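Glycoside Hydrolase (PDB 5T9X) probably hydrolyses agarose-type galactans, as a family 16 glycoside hydrolase of the agarose pathway of a human gut Bacteroides. Local coordinates at residues 190-199 / 248-258. Numbering follows the deposited sequence.
Sequences IDIIEAYGSD and RNDFHRVGVYW
The Trp258 indole takes Ile190 CD1 on one face, a CH-pi contact in which the methyl sits over the five-membered ring, 3.7 Å from its centroid. Along its edge, the Arg248 guanidinium meets Gly197 O and Asp199 OD1, both near its plane. NE and NH2 grip that one carbonyl oxygen side-on: NH2 lies in the carbonyl plane, 2.9 Å from Gly197 O, while NE is tilted from it. NH2 also forms a salt bridge to Asp199 OD1 at 2.7 Å, nearly straight at 169°, yet it reaches the oxygen from above the carboxylate, whose plane stands 83° from the guanidinium. Arginine suits this place because its flat array of N-H groups can serve a carbonyl and a carboxylate together, its chain bent at chi2 and chi3. A leucine here would probably leave Gly197 O without both of these donors and Asp199 without its charged mate, freeing the 197-199 loop to shift.

Between these ends the packing is aliphatic. Ile192 CG1 meets Val256 CG1 at 3.6 Å; a chi1 of 66° sets that Val256 methyl between its own backbone N and carbonyl carbon. The end of Ile193 lies obliquely against Val254, CG1 coming 3.6 Å from Val254 CB. Ile192 and Ile193 both face Val179 in a classic beta bulge, where the chain turns a corner, consistent with both isoleucines meeting strand 252-260. Their branches and those of Val254 and Val256 offer methyls to meet across the sheets.

Strands 188-195 and 252-260 belong to the two facing sheets of the beta-sandwich (jelly roll) expected of family 16. The chemistry thus divides: apolar packing, by the hydrophobic effect and dispersion, joins the sheets in the buried middle, while directed hydrogen bonds and one salt bridge hold the 197-199 loop at the more exposed end.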
loop_
_atom_site.group_PDB
_atom_site.type_symbol
_atom_site.label_atom_id
_atom_site.label_comp_id
_atom_site.label_asym_id
_atom_site.label_seq_id
_atom_site.Cartn_x
_atom_site.Cartn_y
_atom_site.Cartn_z
ATOM N N ILE A 190 -1.815 -3.322 8.358
ATOM C CA ILE A 190 -0.345 -3.317 8.186
ATOM C C ILE A 190 -0.066 -2.624 6.850
ATOM O O ILE A 190 -0.623 -3.021 5.803
ATOM C CB ILE A 190 0.243 -4.739 8.195
ATOM C CG1 ILE A 190 -0.005 -5.387 9.540
ATOM C CG2 ILE A 190 1.731 -4.706 7.952
ATOM C CD1 ILE A 190 0.331 -6.857 9.648
ATOM N N ASP A 191 0.747 -1.575 6.881
ATOM C CA ASP A 191 1.076 -0.828 5.660
ATOM C C ASP A 191 2.434 -1.211 5.185
ATOM O O ASP A 191 3.397 -1.014 5.905
ATOM C CB ASP A 191 1.054 0.667 5.894
ATOM C CG ASP A 191 -0.260 1.129 6.427
ATOM O OD1 ASP A 191 -1.315 0.796 5.840
ATOM O OD2 ASP A 191 -0.237 1.795 7.470
ATOM N N ILE A 192 2.501 -1.731 3.967
ATOM C CA ILE A 192 3.757 -2.127 3.366
ATOM C C ILE A 192 4.421 -0.936 2.649
ATOM O O ILE A 192 5.560 -0.579 2.923
ATOM C CB ILE A 192 3.546 -3.350 2.460
ATOM C CG1 ILE A 192 2.963 -4.486 3.303
ATOM C CG2 ILE A 192 4.869 -3.793 1.856
ATOM C CD1 ILE A 192 2.529 -5.706 2.536
ATOM N N ILE A 193 3.688 -0.327 1.747
ATOM C CA ILE A 193 4.100 0.869 1.069
ATOM C C ILE A 193 3.010 1.909 1.249
ATOM O O ILE A 193 1.855 1.687 0.881
ATOM C CB ILE A 193 4.284 0.650 -0.447
ATOM C CG1 ILE A 193 5.343 -0.425 -0.717
ATOM C CG2 ILE A 193 4.720 1.959 -1.106
ATOM C CD1 ILE A 193 5.619 -0.730 -2.184
ATOM N N GLU A 194 3.388 3.051 1.805
ATOM C CA GLU A 194 2.613 4.291 1.628
ATOM C C GLU A 194 3.636 5.371 1.259
ATOM O O GLU A 194 4.597 5.587 1.982
ATOM C CB GLU A 194 1.810 4.615 2.890
ATOM C CG GLU A 194 1.042 5.920 2.834
ATOM C CD GLU A 194 0.128 6.122 4.038
ATOM O OE1 GLU A 194 0.608 5.991 5.191
ATOM O OE2 GLU A 194 -1.063 6.451 3.828
ATOM N N ALA A 195 3.475 5.964 0.083
ATOM C CA ALA A 195 4.479 6.877 -0.455
ATOM C C ALA A 195 3.865 7.940 -1.356
ATOM O O ALA A 195 2.825 7.724 -1.989
ATOM C CB ALA A 195 5.565 6.109 -1.195
ATOM N N TYR A 196 4.520 9.095 -1.368
ATOM C CA TYR A 196 4.157 10.229 -2.227
ATOM C C TYR A 196 5.383 10.500 -3.089
ATOM O O TYR A 196 6.458 10.798 -2.559
ATOM C CB TYR A 196 3.797 11.447 -1.364
ATOM C CG TYR A 196 2.865 11.060 -0.251
ATOM C CD1 TYR A 196 1.504 10.978 -0.475
ATOM C CD2 TYR A 196 3.346 10.702 0.991
ATOM C CE1 TYR A 196 0.626 10.592 0.523
ATOM C CE2 TYR A 196 2.478 10.307 1.996
ATOM C CZ TYR A 196 1.107 10.261 1.758
ATOM O OH TYR A 196 0.218 9.861 2.735
ATOM N N GLY A 197 5.237 10.328 -4.395
ATOM C CA GLY A 197 6.377 10.411 -5.286
ATOM C C GLY A 197 6.721 11.746 -5.925
ATOM O O GLY A 197 7.824 11.890 -6.462
ATOM N N SER A 198 5.813 12.713 -5.888
ATOM C CA SER A 198 6.041 14.012 -6.557
ATOM C C SER A 198 7.022 14.902 -5.807
ATOM O O SER A 198 7.164 14.766 -4.589
ATOM C CB SER A 198 4.725 14.755 -6.754
ATOM O OG SER A 198 4.945 16.097 -7.058
ATOM N N ASP A 199 7.702 15.794 -6.544
ATOM C CA ASP A 199 8.539 16.841 -5.929
ATOM C C ASP A 199 7.727 17.921 -5.273
ATOM O O ASP A 199 8.245 18.611 -4.419
ATOM C CB ASP A 199 9.481 17.512 -6.924
ATOM C CG ASP A 199 10.588 16.578 -7.406
ATOM O OD1 ASP A 199 11.161 15.814 -6.576
ATOM O OD2 ASP A 199 10.877 16.575 -8.628
ATOM N N ARG A 248 10.310 6.962 -6.472
ATOM C CA ARG A 248 9.683 7.254 -7.777
ATOM C C ARG A 248 10.460 6.811 -9.044
ATOM O O ARG A 248 9.873 6.433 -10.061
ATOM C CB ARG A 248 9.499 8.787 -7.839
ATOM C CG ARG A 248 9.392 9.404 -9.231
ATOM C CD ARG A 248 10.298 10.597 -9.386
ATOM N NE ARG A 248 9.820 11.647 -8.525
ATOM C CZ ARG A 248 10.460 12.776 -8.258
ATOM N NH1 ARG A 248 11.646 13.051 -8.770
ATOM N NH2 ARG A 248 9.874 13.641 -7.445
ATOM N N ASN A 249 11.775 6.924 -8.998
ATOM C CA ASN A 249 12.591 6.753 -10.195
ATOM C C ASN A 249 12.770 5.333 -10.673
ATOM O O ASN A 249 13.230 5.139 -11.771
ATOM C CB ASN A 249 13.975 7.410 -9.999
ATOM C CG ASN A 249 13.893 8.931 -9.911
ATOM O OD1 ASN A 249 12.935 9.557 -10.359
ATOM N ND2 ASN A 249 14.907 9.527 -9.324
ATOM N N ASP A 250 12.437 4.347 -9.864
ATOM C CA ASP A 250 12.568 2.983 -10.302
ATOM C C ASP A 250 11.617 2.036 -9.558
ATOM O O ASP A 250 10.889 2.470 -8.658
ATOM C CB ASP A 250 14.023 2.541 -10.123
ATOM C CG ASP A 250 14.525 1.696 -11.290
ATOM O OD1 ASP A 250 13.810 0.744 -11.748
ATOM O OD2 ASP A 250 15.647 2.009 -11.751
ATOM N N PHE A 251 11.613 0.766 -9.987
ATOM C CA PHE A 251 11.002 -0.336 -9.253
ATOM C C PHE A 251 11.841 -0.666 -8.021
ATOM O O PHE A 251 13.068 -0.643 -8.071
ATOM C CB PHE A 251 10.791 -1.569 -10.145
ATOM C CG PHE A 251 9.686 -1.390 -11.144
ATOM C CD1 PHE A 251 8.372 -1.737 -10.819
ATOM C CD2 PHE A 251 9.940 -0.801 -12.387
ATOM C CE1 PHE A 251 7.328 -1.549 -11.727
ATOM C CE2 PHE A 251 8.910 -0.587 -13.303
ATOM C CZ PHE A 251 7.596 -0.978 -12.976
ATOM N N HIS A 252 11.162 -0.878 -6.890
ATOM C CA HIS A 252 11.817 -1.302 -5.637
ATOM C C HIS A 252 10.984 -2.390 -4.986
ATOM O O HIS A 252 9.756 -2.392 -5.112
ATOM C CB HIS A 252 11.995 -0.126 -4.675
ATOM C CG HIS A 252 13.000 0.862 -5.132
ATOM N ND1 HIS A 252 14.342 0.751 -4.832
ATOM C CD2 HIS A 252 12.871 1.981 -5.884
ATOM C CE1 HIS A 252 15.000 1.764 -5.366
ATOM N NE2 HIS A 252 14.131 2.525 -6.009
ATOM N N ARG A 253 11.669 -3.318 -4.330
ATOM C CA ARG A 253 11.037 -4.278 -3.466
ATOM C C ARG A 253 10.808 -3.652 -2.087
ATOM O O ARG A 253 11.740 -3.156 -1.468
ATOM C CB ARG A 253 11.923 -5.497 -3.284
ATOM C CG ARG A 253 12.032 -6.450 -4.471
ATOM C CD ARG A 253 13.101 -7.481 -4.123
ATOM N NE ARG A 253 14.416 -6.872 -4.235
ATOM C CZ ARG A 253 15.526 -7.253 -3.612
ATOM N NH1 ARG A 253 15.543 -8.251 -2.751
ATOM N NH2 ARG A 253 16.647 -6.590 -3.867
ATOM N N VAL A 254 9.571 -3.684 -1.614
ATOM C CA VAL A 254 9.249 -3.421 -0.222
ATOM C C VAL A 254 8.364 -4.548 0.286
ATOM O O VAL A 254 7.334 -4.847 -0.310
ATOM C CB VAL A 254 8.462 -2.118 -0.039
ATOM C CG1 VAL A 254 8.388 -1.760 1.454
ATOM C CG2 VAL A 254 9.085 -1.012 -0.875
ATOM N N GLY A 255 8.762 -5.167 1.389
ATOM C CA GLY A 255 7.963 -6.215 2.018
ATOM C C GLY A 255 7.934 -6.147 3.536
ATOM O O GLY A 255 8.715 -5.409 4.163
ATOM N N VAL A 256 7.027 -6.939 4.115
ATOM C CA VAL A 256 6.941 -7.080 5.545
ATOM C C VAL A 256 6.873 -8.555 5.913
ATOM O O VAL A 256 6.185 -9.347 5.259
ATOM C CB VAL A 256 5.758 -6.265 6.165
ATOM C CG1 VAL A 256 4.406 -6.784 5.720
ATOM C CG2 VAL A 256 5.837 -6.283 7.668
ATOM N N TYR A 257 7.632 -8.906 6.945
ATOM C CA TYR A 257 7.480 -10.154 7.622
ATOM C C TYR A 257 6.594 -9.896 8.842
ATOM O O TYR A 257 7.022 -9.298 9.834
ATOM C CB TYR A 257 8.843 -10.715 8.023
ATOM C CG TYR A 257 8.847 -12.106 8.631
ATOM C CD1 TYR A 257 7.774 -12.974 8.488
ATOM C CD2 TYR A 257 9.959 -12.570 9.289
ATOM C CE1 TYR A 257 7.795 -14.241 9.042
ATOM C CE2 TYR A 257 9.990 -13.845 9.846
ATOM C CZ TYR A 257 8.903 -14.670 9.709
ATOM O OH TYR A 257 8.884 -15.937 10.240
ATOM N N TRP A 258 5.339 -10.301 8.695
ATOM C CA TRP A 258 4.388 -10.343 9.768
ATOM C C TRP A 258 4.628 -11.665 10.462
ATOM O O TRP A 258 4.082 -12.698 10.071
ATOM C CB TRP A 258 2.968 -10.263 9.182
ATOM C CG TRP A 258 1.871 -10.286 10.162
ATOM C CD1 TRP A 258 1.962 -10.164 11.520
ATOM C CD2 TRP A 258 0.493 -10.383 9.866
ATOM N NE1 TRP A 258 0.721 -10.233 12.079
ATOM C CE2 TRP A 258 -0.202 -10.349 11.084
ATOM C CE3 TRP A 258 -0.230 -10.496 8.682
ATOM C CZ2 TRP A 258 -1.563 -10.454 11.154
ATOM C CZ3 TRP A 258 -1.584 -10.591 8.743
ATOM C CH2 TRP A 258 -2.244 -10.569 9.964
#